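Local coordinates for Rbam17540 (Bacillus amyloliquefaciens, PDB 2YOY), which is a copper-dependent lytic polysaccharide monooxygenase of the CBM33 family, probably cleaving cellulose chains by oxidation, at residues W103-T108 / H142-P147; R55-N60 / Y170-V175; G31-N36 / G64-G69. One frame throughout, in Å; residues are numbered along the deposited sequence.

Contact 1 of 3, residues W103-T108 / H142-P147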
ATOM      1  N   TRP A 103      -5.457 -11.458  -0.525  1.00 10.27           N
ATOM      2  CA  TRP A 103      -4.745 -10.297  -0.084  1.00  9.33           C
ATOM      3  C   TRP A 103      -3.658 -10.722   0.895  1.00 11.99           C
ATOM      4  O   TRP A 103      -3.730 -11.771   1.551  1.00 10.06           O
ATOM      5  CB  TRP A 103      -5.641  -9.294   0.625  1.00 14.16           C
ATOM      6  CG  TRP A 103      -6.818  -8.745  -0.111  1.00 10.00           C
ATOM      7  CD1 TRP A 103      -6.925  -7.484  -0.663  1.00  7.97           C
ATOM      8  CD2 TRP A 103      -8.127  -9.343  -0.242  1.00  9.75           C
ATOM      9  NE1 TRP A 103      -8.198  -7.281  -1.140  1.00  9.76           N
ATOM     10  CE2 TRP A 103      -8.953  -8.400  -0.904  1.00 10.66           C
ATOM     11  CE3 TRP A 103      -8.674 -10.557   0.156  1.00 10.28           C
ATOM     12  CZ2 TRP A 103     -10.327  -8.650  -1.177  1.00 12.62           C
ATOM     13  CZ3 TRP A 103     -10.039 -10.818  -0.145  1.00 11.41           C
ATOM     14  CH2 TRP A 103     -10.824  -9.874  -0.809  1.00 12.45           C
ATOM     15  N   HIS A 104      -2.595  -9.950   0.904  1.00  9.68           N
ATOM     16  CA  HIS A 104      -1.421 -10.245   1.751  1.00  8.45           C
ATOM     17  C   HIS A 104      -0.776  -8.970   2.251  1.00  7.11           C
ATOM     18  O   HIS A 104      -0.682  -7.963   1.530  1.00  8.48           O
ATOM     19  CB  HIS A 104      -0.445 -11.250   1.084  1.00 13.82           C
ATOM     20  CG  HIS A 104      -0.177 -11.011  -0.375  1.00 10.54           C
ATOM     21  ND1 HIS A 104       1.101 -11.022  -0.888  1.00 12.27           N
ATOM     22  CD2 HIS A 104      -1.007 -10.813  -1.437  1.00  7.20           C
ATOM     23  CE1 HIS A 104       1.056 -10.783  -2.190  1.00 10.69           C
ATOM     24  NE2 HIS A 104      -0.214 -10.684  -2.548  1.00 14.45           N
ATOM     25  N   TYR A 105      -0.386  -8.991   3.526  1.00  6.57           N
ATOM     26  CA  TYR A 105       0.065  -7.817   4.264  1.00  6.85           C
ATOM     27  C   TYR A 105       1.444  -8.067   4.869  1.00  7.45           C
ATOM     28  O   TYR A 105       1.708  -9.150   5.400  1.00  8.50           O
ATOM     29  CB  TYR A 105      -0.921  -7.499   5.406  1.00  8.36           C
ATOM     30  CG  TYR A 105      -2.302  -7.005   4.920  1.00  6.17           C
ATOM     31  CD1 TYR A 105      -3.295  -7.889   4.610  1.00  3.86           C
ATOM     32  CD2 TYR A 105      -2.569  -5.655   4.765  1.00 11.87           C
ATOM     33  CE1 TYR A 105      -4.514  -7.478   4.173  1.00  7.21           C
ATOM     34  CE2 TYR A 105      -3.822  -5.203   4.286  1.00 10.81           C
ATOM     35  CZ  TYR A 105      -4.768  -6.142   3.974  1.00 12.60           C
ATOM     36  OH  TYR A 105      -6.018  -5.791   3.570  1.00 10.47           O
ATOM     37  N   TYR A 106       2.290  -7.044   4.781  1.00  5.70           N
ATOM     38  CA  TYR A 106       3.654  -7.070   5.209  1.00 10.80           C
ATOM     39  C   TYR A 106       3.896  -5.818   6.069  1.00 13.39           C
ATOM     40  O   TYR A 106       3.243  -4.796   5.882  1.00 11.28           O
ATOM     41  CB  TYR A 106       4.580  -7.022   4.013  1.00  9.43           C
ATOM     42  CG  TYR A 106       4.335  -8.113   2.983  1.00  8.01           C
ATOM     43  CD1 TYR A 106       3.255  -8.054   2.097  1.00  7.05           C
ATOM     44  CD2 TYR A 106       5.107  -9.257   2.958  1.00 10.13           C
ATOM     45  CE1 TYR A 106       2.984  -9.093   1.222  1.00  8.31           C
ATOM     46  CE2 TYR A 106       4.866 -10.260   2.048  1.00 11.33           C
ATOM     47  CZ  TYR A 106       3.809 -10.179   1.194  1.00 14.11           C
ATOM     48  OH  TYR A 106       3.537 -11.183   0.320  1.00 10.68           O
ATOM     49  N   ILE A 107       4.888  -5.875   6.928  1.00  9.09           N
ATOM     50  CA  ILE A 107       5.339  -4.698   7.683  1.00  6.81           C
ATOM     51  C   ILE A 107       6.857  -4.647   7.562  1.00  6.73           C
ATOM     52  O   ILE A 107       7.501  -5.666   7.387  1.00  6.03           O
ATOM     53  CB  ILE A 107       4.917  -4.721   9.158  1.00 10.96           C
ATOM     54  CG1 ILE A 107       5.061  -3.309   9.759  1.00 10.86           C
ATOM     55  CG2 ILE A 107       5.763  -5.719   9.939  1.00 12.42           C
ATOM     56  CD1 ILE A 107       4.333  -3.148  11.062  1.00 14.71           C
ATOM     57  N   THR A 108       7.374  -3.443   7.659  1.00  8.57           N
ATOM     58  CA  THR A 108       8.814  -3.229   7.710  1.00 10.48           C
ATOM     59  C   THR A 108       9.395  -3.882   8.954  1.00 14.27           C
ATOM     60  O   THR A 108       8.788  -3.908  10.007  1.00  9.30           O
ATOM     61  CB  THR A 108       9.163  -1.739   7.752  1.00  9.55           C
ATOM     62  OG1 THR A 108       8.247  -1.069   8.612  1.00  8.84           O
ATOM     63  CG2 THR A 108       9.076  -1.154   6.337  1.00 12.18           C
ATOM     64  N   HIS A 142     -10.189  -6.576   6.415  1.00  7.38           N
ATOM     65  CA  HIS A 142      -9.397  -7.674   6.888  1.00  5.25           C
ATOM     66  C   HIS A 142      -8.823  -7.385   8.266  1.00  8.23           C
ATOM     67  O   HIS A 142      -8.368  -6.276   8.526  1.00 13.82           O
ATOM     68  CB  HIS A 142      -8.231  -7.891   5.911  1.00 12.53           C
ATOM     69  CG  HIS A 142      -8.693  -8.019   4.502  1.00 15.69           C
ATOM     70  ND1 HIS A 142      -8.088  -7.362   3.463  1.00 13.68           N
ATOM     71  CD2 HIS A 142      -9.777  -8.638   3.976  1.00 18.20           C
ATOM     72  CE1 HIS A 142      -8.734  -7.613   2.346  1.00  9.53           C
ATOM     73  NE2 HIS A 142      -9.779  -8.366   2.629  1.00 17.21           N
ATOM     74  N   LYS A 143      -8.795  -8.405   9.114  1.00  9.29           N
ATOM     75  CA  LYS A 143      -8.235  -8.293  10.480  1.00  8.59           C
ATOM     76  C   LYS A 143      -6.887  -8.916  10.458  1.00 15.26           C
ATOM     77  O   LYS A 143      -6.768 -10.096  10.234  1.00 10.52           O
ATOM     78  CB  LYS A 143      -9.115  -9.082  11.435  1.00 18.35           C
ATOM     79  CG  LYS A 143      -8.741  -8.965  12.900  1.00 23.56           C
ATOM     80  CD  LYS A 143      -9.719  -9.806  13.708  1.00 43.32           C
ATOM     81  CE  LYS A 143      -9.335  -9.914  15.168  1.00 34.32           C
ATOM     82  NZ  LYS A 143     -10.028 -11.079  15.755  1.00 38.14           N
ATOM     83  N   ILE A 144      -5.882  -8.070  10.641  1.00  7.88           N
ATOM     84  CA  ILE A 144      -4.495  -8.425  10.539  1.00 10.50           C
ATOM     85  C   ILE A 144      -3.803  -8.043  11.859  1.00 13.92           C
ATOM     86  O   ILE A 144      -3.995  -6.925  12.414  1.00 11.37           O
ATOM     87  CB  ILE A 144      -3.882  -7.678   9.376  1.00  8.77           C
ATOM     88  CG1 ILE A 144      -4.551  -8.015   8.026  1.00 11.17           C
ATOM     89  CG2 ILE A 144      -2.382  -7.939   9.253  1.00  9.21           C
ATOM     90  CD1 ILE A 144      -4.356  -9.429   7.510  1.00  6.25           C
ATOM     91  N   PHE A 145      -2.949  -8.952  12.324  1.00  9.46           N
ATOM     92  CA  PHE A 145      -2.188  -8.697  13.524  1.00  6.73           C
ATOM     93  C   PHE A 145      -0.910  -7.936  13.211  1.00 18.30           C
ATOM     94  O   PHE A 145      -0.073  -8.408  12.495  1.00 13.17           O
ATOM     95  CB  PHE A 145      -1.909 -10.004  14.271  1.00  5.06           C
ATOM     96  CG  PHE A 145      -1.446  -9.771  15.689  1.00  5.00           C
ATOM     97  CD1 PHE A 145      -2.333  -9.616  16.710  1.00  9.76           C
ATOM     98  CD2 PHE A 145      -0.083  -9.695  15.961  1.00 12.67           C
ATOM     99  CE1 PHE A 145      -1.878  -9.392  18.018  1.00 13.96           C
ATOM    100  CE2 PHE A 145       0.388  -9.494  17.280  1.00 15.40           C
ATOM    101  CZ  PHE A 145      -0.523  -9.373  18.294  1.00 16.08           C
ATOM    102  N   VAL A 146      -0.778  -6.708  13.699  1.00 15.98           N
ATOM    103  CA  VAL A 146       0.410  -5.935  13.413  1.00  6.68           C
ATOM    104  C   VAL A 146       1.402  -6.253  14.581  1.00 11.49           C
ATOM    105  O   VAL A 146       1.031  -6.128  15.752  1.00 13.28           O
ATOM    106  CB  VAL A 146       0.096  -4.432  13.454  1.00 10.61           C
ATOM    107  CG1 VAL A 146       1.363  -3.565  13.418  1.00 14.79           C
ATOM    108  CG2 VAL A 146      -0.965  -4.011  12.420  1.00 13.57           C
ATOM    109  N   PRO A 147       2.665  -6.628  14.278  1.00 14.04           N
ATOM    110  CA  PRO A 147       3.582  -7.004  15.339  1.00 13.04           C
ATOM    111  C   PRO A 147       3.661  -5.973  16.473  1.00 19.17           C
ATOM    112  O   PRO A 147       3.613  -4.776  16.227  1.00 20.47           O
ATOM    113  CB  PRO A 147       4.950  -7.166  14.613  1.00 10.58           C
ATOM    114  CG  PRO A 147       4.618  -7.401  13.179  1.00 12.61           C
ATOM    115  CD  PRO A 147       3.221  -6.806  12.948  1.00 12.03           C
TER
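One face of the Trp103 indole receives the CE1 side of the His142 imidazole in an edge-to-face pair: the five-membered ring of the indole and the imidazole have centroids 4.2 Å apart and planes inclined at 53°. Trp160 stacks with the same indole and His131 meets it edge-to-face. Histidine suits its place: while its edge serves the indole, ND1 of His142 shares a hydrogen bond with Tyr105 OH, 2.6 Å away, near the plane of both rings. Over a face of the Tyr105 ring lies Ile144 CG1 in a CH-pi contact, 4.0 Å from the centroid, while the terminal CD1 of Ile144 reaches Tyr105 CD1 at 3.5 Å. Strands 100-108 and 141-146 belong to different sheets, and the two segments run almost parallel at 19°, their axes 8.9 Å apart. This is the face-to-face packing of a beta sandwich, the immunoglobulin-like core of these monooxygenases; Trp103, Tyr105 and Ile107 point at the other strand, as do His142 and Ile144. Rings fill one end, branched aliphatic chains the other. Ile107 has CG1 anti to its backbone nitrogen (chi1 -164°), which carries CD1 to within 3.8 Å of Val146 CG1; its other branch, CG2, rests against Pro147 CG. The buried polar atoms are paired: Trp103 NE1 donates to Tyr94 OH, and Tyr105 OH accepts a second bond from Trp92 NE1. With an alanine in place of Trp103, the His142 edge would probably lose the flat surface it leans on, and Tyr94 its indole N-H.

Contact 2 of 3, residues R55-N60 / Y170-V175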
ATOM      1  N   ARG A  55      10.590   0.168  -6.587  1.00 11.00           N
ATOM      2  CA  ARG A  55       9.382   0.455  -7.364  1.00 14.58           C
ATOM      3  C   ARG A  55       8.128  -0.179  -6.745  1.00  9.66           C
ATOM      4  O   ARG A  55       7.101  -0.336  -7.419  1.00 11.18           O
ATOM      5  CB  ARG A  55       9.529  -0.013  -8.798  1.00 13.41           C
ATOM      6  CG  ARG A  55      10.622   0.709  -9.559  1.00 20.27           C
ATOM      7  CD  ARG A  55      10.137   2.057 -10.063  1.00 22.37           C
ATOM      8  NE  ARG A  55      11.221   2.854 -10.668  1.00 20.74           N
ATOM      9  CZ  ARG A  55      11.676   4.019 -10.201  1.00 23.07           C
ATOM     10  NH1 ARG A  55      11.150   4.591  -9.109  1.00 17.88           N
ATOM     11  NH2 ARG A  55      12.668   4.653 -10.833  1.00 25.05           N
ATOM     12  N   ILE A  56       8.230  -0.555  -5.466  1.00 13.04           N
ATOM     13  CA  ILE A  56       7.143  -1.226  -4.789  1.00  7.37           C
ATOM     14  C   ILE A  56       5.985  -0.269  -4.495  1.00  6.41           C
ATOM     15  O   ILE A  56       4.815  -0.591  -4.752  1.00 10.02           O
ATOM     16  CB  ILE A  56       7.630  -1.914  -3.473  1.00 10.89           C
ATOM     17  CG1 ILE A  56       8.640  -3.008  -3.826  1.00 13.94           C
ATOM     18  CG2 ILE A  56       6.456  -2.536  -2.721  1.00 11.03           C
ATOM     19  CD1 ILE A  56       9.404  -3.550  -2.644  1.00 17.10           C
ATOM     20  N   ALA A  57       6.312   0.878  -3.913  1.00  7.84           N
ATOM     21  CA  ALA A  57       5.285   1.840  -3.553  1.00 10.29           C
ATOM     22  C   ALA A  57       4.497   2.357  -4.760  1.00 12.18           C
ATOM     23  O   ALA A  57       3.319   2.602  -4.640  1.00  6.68           O
ATOM     24  CB  ALA A  57       5.895   2.958  -2.751  1.00 12.31           C
ATOM     25  N   SER A  58       5.109   2.501  -5.933  1.00  7.84           N
ATOM     26  CA  SER A  58       4.398   2.973  -7.125  1.00 11.47           C
ATOM     27  C   SER A  58       3.876   1.816  -7.978  1.00 11.08           C
ATOM     28  O   SER A  58       3.225   2.037  -9.009  1.00 10.95           O
ATOM     29  CB  SER A  58       5.290   3.846  -7.982  1.00 14.06           C
ATOM     30  OG  SER A  58       6.229   3.066  -8.681  1.00 10.91           O
ATOM     31  N   ALA A  59       4.151   0.576  -7.555  1.00 10.37           N
ATOM     32  CA  ALA A  59       3.892  -0.600  -8.373  1.00  8.20           C
ATOM     33  C   ALA A  59       4.485  -0.435  -9.782  1.00 13.73           C
ATOM     34  O   ALA A  59       3.860  -0.749 -10.799  1.00 15.53           O
ATOM     35  CB  ALA A  59       2.373  -0.900  -8.410  1.00  8.89           C
ATOM     36  N   ASN A  60       5.724   0.048  -9.819  1.00  9.79           N
ATOM     37  CA  ASN A  60       6.420   0.380 -11.065  1.00  9.36           C
ATOM     38  C   ASN A  60       5.583   1.301 -11.993  1.00 14.04           C
ATOM     39  O   ASN A  60       5.366   1.017 -13.174  1.00 16.39           O
ATOM     40  CB  ASN A  60       6.862  -0.906 -11.759  1.00 15.84           C
ATOM     41  CG  ASN A  60       8.098  -0.702 -12.615  1.00 21.25           C
ATOM     42  OD1 ASN A  60       8.626   0.400 -12.693  1.00 18.92           O
ATOM     43  ND2 ASN A  60       8.523  -1.749 -13.306  1.00 23.52           N
ATOM     44  N   TYR A 170      -0.844  -2.572  -5.025  1.00  9.37           N
ATOM     45  CA  TYR A 170       0.156  -2.424  -3.983  1.00  3.62           C
ATOM     46  C   TYR A 170      -0.092  -1.118  -3.267  1.00  8.50           C
ATOM     47  O   TYR A 170       0.026  -0.084  -3.857  1.00  7.16           O
ATOM     48  CB  TYR A 170       1.591  -2.448  -4.588  1.00  4.26           C
ATOM     49  CG  TYR A 170       1.927  -3.774  -5.191  1.00  6.57           C
ATOM     50  CD1 TYR A 170       1.516  -4.082  -6.500  1.00  9.15           C
ATOM     51  CD2 TYR A 170       2.594  -4.734  -4.467  1.00  8.95           C
ATOM     52  CE1 TYR A 170       1.753  -5.346  -7.021  1.00  9.18           C
ATOM     53  CE2 TYR A 170       2.870  -5.971  -4.985  1.00  9.54           C
ATOM     54  CZ  TYR A 170       2.462  -6.277  -6.267  1.00  7.64           C
ATOM     55  OH  TYR A 170       2.717  -7.569  -6.700  1.00  8.46           O
ATOM     56  N   ASN A 171      -0.449  -1.168  -1.980  1.00 10.17           N
ATOM     57  CA  ASN A 171      -0.675   0.050  -1.225  1.00  8.84           C
ATOM     58  C   ASN A 171       0.162   0.063   0.055  1.00  9.77           C
ATOM     59  O   ASN A 171      -0.084  -0.700   1.009  1.00 10.72           O
ATOM     60  CB  ASN A 171      -2.136   0.207  -0.806  1.00  7.21           C
ATOM     61  CG  ASN A 171      -3.079   0.821  -1.860  1.00 15.33           C
ATOM     62  OD1 ASN A 171      -4.210   1.173  -1.500  1.00 11.25           O
ATOM     63  ND2 ASN A 171      -2.680   0.880  -3.128  1.00 15.42           N
ATOM     64  N   VAL A 172       1.130   0.969   0.083  1.00  9.90           N
ATOM     65  CA  VAL A 172       1.886   1.218   1.255  1.00  5.33           C
ATOM     66  C   VAL A 172       1.158   2.189   2.141  1.00  9.94           C
ATOM     67  O   VAL A 172       0.435   3.076   1.681  1.00 10.93           O
ATOM     68  CB  VAL A 172       3.365   1.696   0.977  1.00  6.64           C
ATOM     69  CG1 VAL A 172       4.105   0.611   0.275  1.00  8.65           C
ATOM     70  CG2 VAL A 172       3.398   2.991   0.185  1.00  8.53           C
ATOM     71  N   ILE A 173       1.332   1.964   3.439  1.00  7.35           N
ATOM     72  CA  ILE A 173       0.723   2.750   4.509  1.00 13.94           C
ATOM     73  C   ILE A 173       1.834   3.202   5.484  1.00 11.08           C
ATOM     74  O   ILE A 173       2.539   2.394   6.091  1.00  5.79           O
ATOM     75  CB  ILE A 173      -0.330   1.938   5.305  1.00  9.95           C
ATOM     76  CG1 ILE A 173      -1.366   1.301   4.395  1.00 13.06           C
ATOM     77  CG2 ILE A 173      -1.026   2.819   6.318  1.00 11.76           C
ATOM     78  CD1 ILE A 173      -2.049   0.148   5.062  1.00 10.09           C
ATOM     79  N   ASP A 174       1.953   4.517   5.673  1.00  9.06           N
ATOM     80  CA  ASP A 174       2.946   5.063   6.616  1.00  6.50           C
ATOM     81  C   ASP A 174       2.337   5.176   8.021  1.00  9.45           C
ATOM     82  O   ASP A 174       1.287   5.794   8.199  1.00 10.20           O
ATOM     83  CB  ASP A 174       3.421   6.422   6.128  1.00  3.42           C
ATOM     84  CG  ASP A 174       4.040   6.352   4.748  1.00 12.86           C
ATOM     85  OD1 ASP A 174       5.220   5.903   4.672  1.00  8.12           O
ATOM     86  OD2 ASP A 174       3.362   6.712   3.735  1.00  7.24           O
ATOM     87  N   VAL A 175       2.963   4.539   8.988  1.00 10.13           N
ATOM     88  CA  VAL A 175       2.397   4.482  10.326  1.00 14.86           C
ATOM     89  C   VAL A 175       3.432   4.842  11.381  1.00  9.57           C
ATOM     90  O   VAL A 175       4.652   4.653  11.234  1.00 12.64           O
ATOM     91  CB  VAL A 175       1.755   3.085  10.657  1.00 12.38           C
ATOM     92  CG1 VAL A 175       0.636   2.761   9.647  1.00 14.04           C
ATOM     93  CG2 VAL A 175       2.826   1.990  10.693  1.00 13.28           C
TER
HETATM   94  O   HOH W   1       1.455   2.082  -2.684  1.00  9.28           O
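Ile56 opens a type I beta turn running to Ala59, and its carbonyl oxygen lies 3.7 Å from Tyr170 CB on the facing strand. That same oxygen accepts the turn-closing bond from Ala59 N. Ala57 comes next, its methyl CB set against Val172 CG2 at 3.9 Å; so small a side chain suits a place where the backbone itself passes close to the strand. Its carbonyl is joined to the strand through a water, which donates to Ala57 O and to Tyr170 O, each at 2.8 Å, and accepts from Val172 N at 3.0 Å. One water thus bridges three backbone groups that do not meet directly; Tyr170 O also accepts from Asn171 ND2. Ser58 turns from the strand, and its hydroxyl bonds to Asp71. Ala59 then adopts left-handed backbone angles (phi 51°) and brings CB to 3.8 Å from Tyr170 CD1. The ring is there because CG stands anti to the carbonyl carbon of Tyr170 (chi1 -65°), and its hydroxyl continues to a bond with Pro43 O. Asn60 N closes the segment by bonding back to Arg55 O. The turn, leading into the short helix 59-62, therefore lies on one side of strand 167-177; Val172 also meets Arg10 of helix 10-21, while the strand pairs with 154-162 and Asn171, turned the other way, bonds to Ile4 of strand 2-6.

Contact 3 of 3, residues G31-N36 / G64-G69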
ATOM      1  N   GLY A  31       3.298  12.923  -6.698  1.00 10.68           N
ATOM      2  CA  GLY A  31       3.124  12.640  -8.117  1.00  6.08           C
ATOM      3  C   GLY A  31       1.692  12.439  -8.549  1.00  8.16           C
ATOM      4  O   GLY A  31       0.765  12.746  -7.802  1.00  9.14           O
ATOM      5  N   SER A  32       1.498  11.933  -9.759  1.00 10.26           N
ATOM      6  CA  SER A  32       0.188  11.908 -10.387  1.00 11.12           C
ATOM      7  C   SER A  32      -0.875  10.979  -9.781  1.00 15.72           C
ATOM      8  O   SER A  32      -2.067  11.028 -10.175  1.00 12.08           O
ATOM      9  CB  SER A  32       0.349  11.572 -11.872  1.00 12.47           C
ATOM     10  OG  SER A  32       0.956  10.295 -12.037  1.00 13.39           O
ATOM     11  N   VAL A  33      -0.472  10.139  -8.829  1.00 10.99           N
ATOM     12  CA  VAL A  33      -1.423   9.312  -8.129  1.00 10.16           C
ATOM     13  C   VAL A  33      -2.522  10.094  -7.431  1.00 14.29           C
ATOM     14  O   VAL A  33      -3.551   9.519  -7.149  1.00 11.71           O
ATOM     15  CB  VAL A  33      -0.701   8.356  -7.126  1.00 13.08           C
ATOM     16  CG1 VAL A  33      -0.140   9.118  -5.916  1.00 13.42           C
ATOM     17  CG2 VAL A  33      -1.640   7.253  -6.691  1.00 11.92           C
ATOM     18  N   ILE A  34      -2.314  11.393  -7.143  1.00 12.55           N
ATOM     19  CA  ILE A  34      -3.316  12.152  -6.450  1.00 12.76           C
ATOM     20  C   ILE A  34      -4.706  12.108  -7.131  1.00 10.04           C
ATOM     21  O   ILE A  34      -5.740  12.251  -6.447  1.00 11.89           O
ATOM     22  CB  ILE A  34      -2.869  13.613  -6.210  1.00  8.75           C
ATOM     23  CG1 ILE A  34      -2.779  14.399  -7.547  1.00  8.71           C
ATOM     24  CG2 ILE A  34      -1.620  13.672  -5.331  1.00 12.26           C
ATOM     25  CD1 ILE A  34      -2.385  15.848  -7.383  1.00 12.23           C
ATOM     26  N   ASP A  35      -4.720  11.880  -8.451  1.00  9.80           N
ATOM     27  CA  ASP A  35      -5.942  11.874  -9.231  1.00 20.02           C
ATOM     28  C   ASP A  35      -6.557  10.500  -9.335  1.00 21.91           C
ATOM     29  O   ASP A  35      -7.750  10.403  -9.652  1.00 13.38           O
ATOM     30  CB  ASP A  35      -5.667  12.407 -10.647  1.00 21.29           C
ATOM     31  CG  ASP A  35      -5.640  13.914 -10.709  1.00 56.85           C
ATOM     32  OD1 ASP A  35      -6.042  14.571  -9.737  1.00 38.32           O
ATOM     33  OD2 ASP A  35      -5.217  14.450 -11.749  1.00 24.30           O
ATOM     34  N   ASN A  36      -5.760   9.463  -9.039  1.00 12.26           N
ATOM     35  CA  ASN A  36      -6.142   8.081  -9.257  1.00 10.17           C
ATOM     36  C   ASN A  36      -5.516   7.175  -8.214  1.00 11.78           C
ATOM     37  O   ASN A  36      -4.712   6.270  -8.532  1.00 11.63           O
ATOM     38  CB  ASN A  36      -5.691   7.637 -10.656  1.00 16.63           C
ATOM     39  CG  ASN A  36      -6.443   8.370 -11.767  1.00 13.77           C
ATOM     40  OD1 ASN A  36      -7.690   8.322 -11.818  1.00 25.43           O
ATOM     41  ND2 ASN A  36      -5.715   9.028 -12.637  1.00 21.81           N
ATOM     42  N   GLY A  64       1.880   2.015 -16.123  1.00 22.18           N
ATOM     43  CA  GLY A  64       1.576   3.193 -16.942  1.00 25.07           C
ATOM     44  C   GLY A  64       0.505   4.177 -16.459  1.00 22.81           C
ATOM     45  O   GLY A  64       0.346   5.216 -17.079  1.00 21.66           O
ATOM     46  N   GLN A  65      -0.224   3.891 -15.366  1.00 14.52           N
ATOM     47  CA  GLN A  65      -1.317   4.747 -14.929  1.00 11.10           C
ATOM     48  C   GLN A  65      -0.932   5.938 -14.068  1.00 12.24           C
ATOM     49  O   GLN A  65      -1.683   6.855 -13.989  1.00 18.01           O
ATOM     50  CB  GLN A  65      -2.396   3.919 -14.207  1.00 14.60           C
ATOM     51  CG  GLN A  65      -3.020   2.903 -15.132  1.00 18.90           C
ATOM     52  CD  GLN A  65      -3.855   1.887 -14.408  1.00 20.13           C
ATOM     53  OE1 GLN A  65      -5.091   1.916 -14.473  1.00 14.08           O
ATOM     54  NE2 GLN A  65      -3.195   0.990 -13.704  1.00 20.61           N
ATOM     55  N   ILE A  66       0.262   5.905 -13.458  1.00 11.30           N
ATOM     56  CA  ILE A  66       0.740   6.906 -12.564  1.00  7.36           C
ATOM     57  C   ILE A  66       2.250   7.012 -12.825  1.00 12.45           C
ATOM     58  O   ILE A  66       2.791   6.321 -13.679  1.00 17.42           O
ATOM     59  CB  ILE A  66       0.489   6.578 -11.042  1.00  9.54           C
ATOM     60  CG1 ILE A  66       1.150   5.258 -10.654  1.00 15.15           C
ATOM     61  CG2 ILE A  66      -0.985   6.507 -10.735  1.00 16.04           C
ATOM     62  CD1 ILE A  66       0.986   4.852  -9.187  1.00 13.78           C
ATOM     63  N   ASP A  67       2.890   7.924 -12.125  1.00 13.10           N
ATOM     64  CA  ASP A  67       4.365   8.119 -12.273  1.00 10.61           C
ATOM     65  C   ASP A  67       5.080   7.415 -11.103  1.00 16.33           C
ATOM     66  O   ASP A  67       4.489   6.552 -10.468  1.00 17.31           O
ATOM     67  CB  ASP A  67       4.692   9.609 -12.345  1.00 16.81           C
ATOM     68  CG  ASP A  67       4.180  10.392 -11.147  1.00 21.55           C
ATOM     69  OD1 ASP A  67       3.970   9.792 -10.070  1.00 13.00           O
ATOM     70  OD2 ASP A  67       3.962  11.631 -11.276  1.00 20.58           O
ATOM     71  N   PHE A  68       6.336   7.768 -10.823  1.00 10.35           N
ATOM     72  CA  PHE A  68       7.127   7.111  -9.803  1.00  7.78           C
ATOM     73  C   PHE A  68       7.193   7.917  -8.499  1.00 12.64           C
ATOM     74  O   PHE A  68       8.042   7.622  -7.648  1.00 10.82           O
ATOM     75  CB  PHE A  68       8.579   6.844 -10.267  1.00 10.72           C
ATOM     76  CG  PHE A  68       8.696   5.937 -11.467  1.00 17.79           C
ATOM     77  CD1 PHE A  68       8.023   4.748 -11.518  1.00  9.62           C
ATOM     78  CD2 PHE A  68       9.502   6.301 -12.546  1.00 46.58           C
ATOM     79  CE1 PHE A  68       8.090   3.926 -12.637  1.00 17.63           C
ATOM     80  CE2 PHE A  68       9.600   5.489 -13.660  1.00 44.22           C
ATOM     81  CZ  PHE A  68       8.895   4.298 -13.706  1.00 29.78           C
ATOM     82  N   GLY A  69       6.296   8.899  -8.317  1.00 12.05           N
ATOM     83  CA  GLY A  69       6.326   9.740  -7.125  1.00 11.81           C
ATOM     84  C   GLY A  69       6.264   9.040  -5.754  1.00  4.57           C
ATOM     85  O   GLY A  69       6.883   9.503  -4.820  1.00  9.92           O
TER
HETATM   86  O   HOH W   2      -2.426   9.151 -12.798  1.00 29.17           O
HETATM   87  O   HOH W   3       2.290   9.265  -8.163  1.00 12.38           O
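Ser32 and Asp67 hold the two loops together by reciprocal hydrogen bonds. The backbone Ser32 N donates to Asp67 OD2 at 2.9 Å, approaching from above the carboxylate plane with an N-H...O angle of 156°, and more weakly to OD1. In return Asp67 N makes a weak, bent bond to Ser32 OG, 3.1 Å away. The carboxylate faces Ser32 because Asp67 CG lies between its own backbone nitrogen and carbonyl carbon (chi1 56°). Asp67 OD1 also accepts from Gly69 N at 3.0 Å, closing an Asx turn, so two backbone N-H groups and a water converge on one carboxylate and would be expected to favour its charged form.

Two waters complete the polar network. One donates to Asp67 OD1 at 2.6 Å and accepts from Val33 N; the other donates to Gln65 O at 2.7 Å and to Ser32 O, and accepts from Asn36 ND2.

Apolar contact is supplied by Ile66, which lies alongside Val33 and points the same way, its CG2 4.1 Å from Val33 CB. Backbone closeness explains the glycines. Gly31, leaving helix 23-30 with positive phi, passes where any CB would strike Asp67 OD1, and a CB on Gly69 would run into Gly31 N.

Both segments are loops: 31-36, with a short 3-10 turn, follows helix 23-30 and precedes strand 41-43, while 64-69 follows helix 59-62 and precedes strand 81-83. Within 64-69, Gln65 OE1 bonds to NE2 of His1, which with His98 binds the copper, so Gln65 is a second-shell residue of the histidine brace. Such a loop-rich region beside the metal is characteristic of this monooxygenase family, in which it probably contributes to the substrate-binding surface.

How the contacts relate
Contacts 2 and 3 touch, their centres 12 Å apart and their segments alternating along the chain: 31-36, 55-60, 64-69, then 170-175. Here Ile66 CD1 meets Ser58 O, and Phe68 packs against Asn60 and pairs with Arg55 in a cation-pi interaction, so the loops near the copper are continuous with the turn resting on strand 167-177. Contact 1 is nested inside the loop that contact 2 closes, with centres 14 Å apart; strands 100-108 and 167-177 belong to the same mixed sheet, both flanking strand 154-162. Contacts 1 and 3, about 25 Å between centres, lie on opposite sides of the molecule's middle. Together they run from the sandwich interior to the copper-side loops.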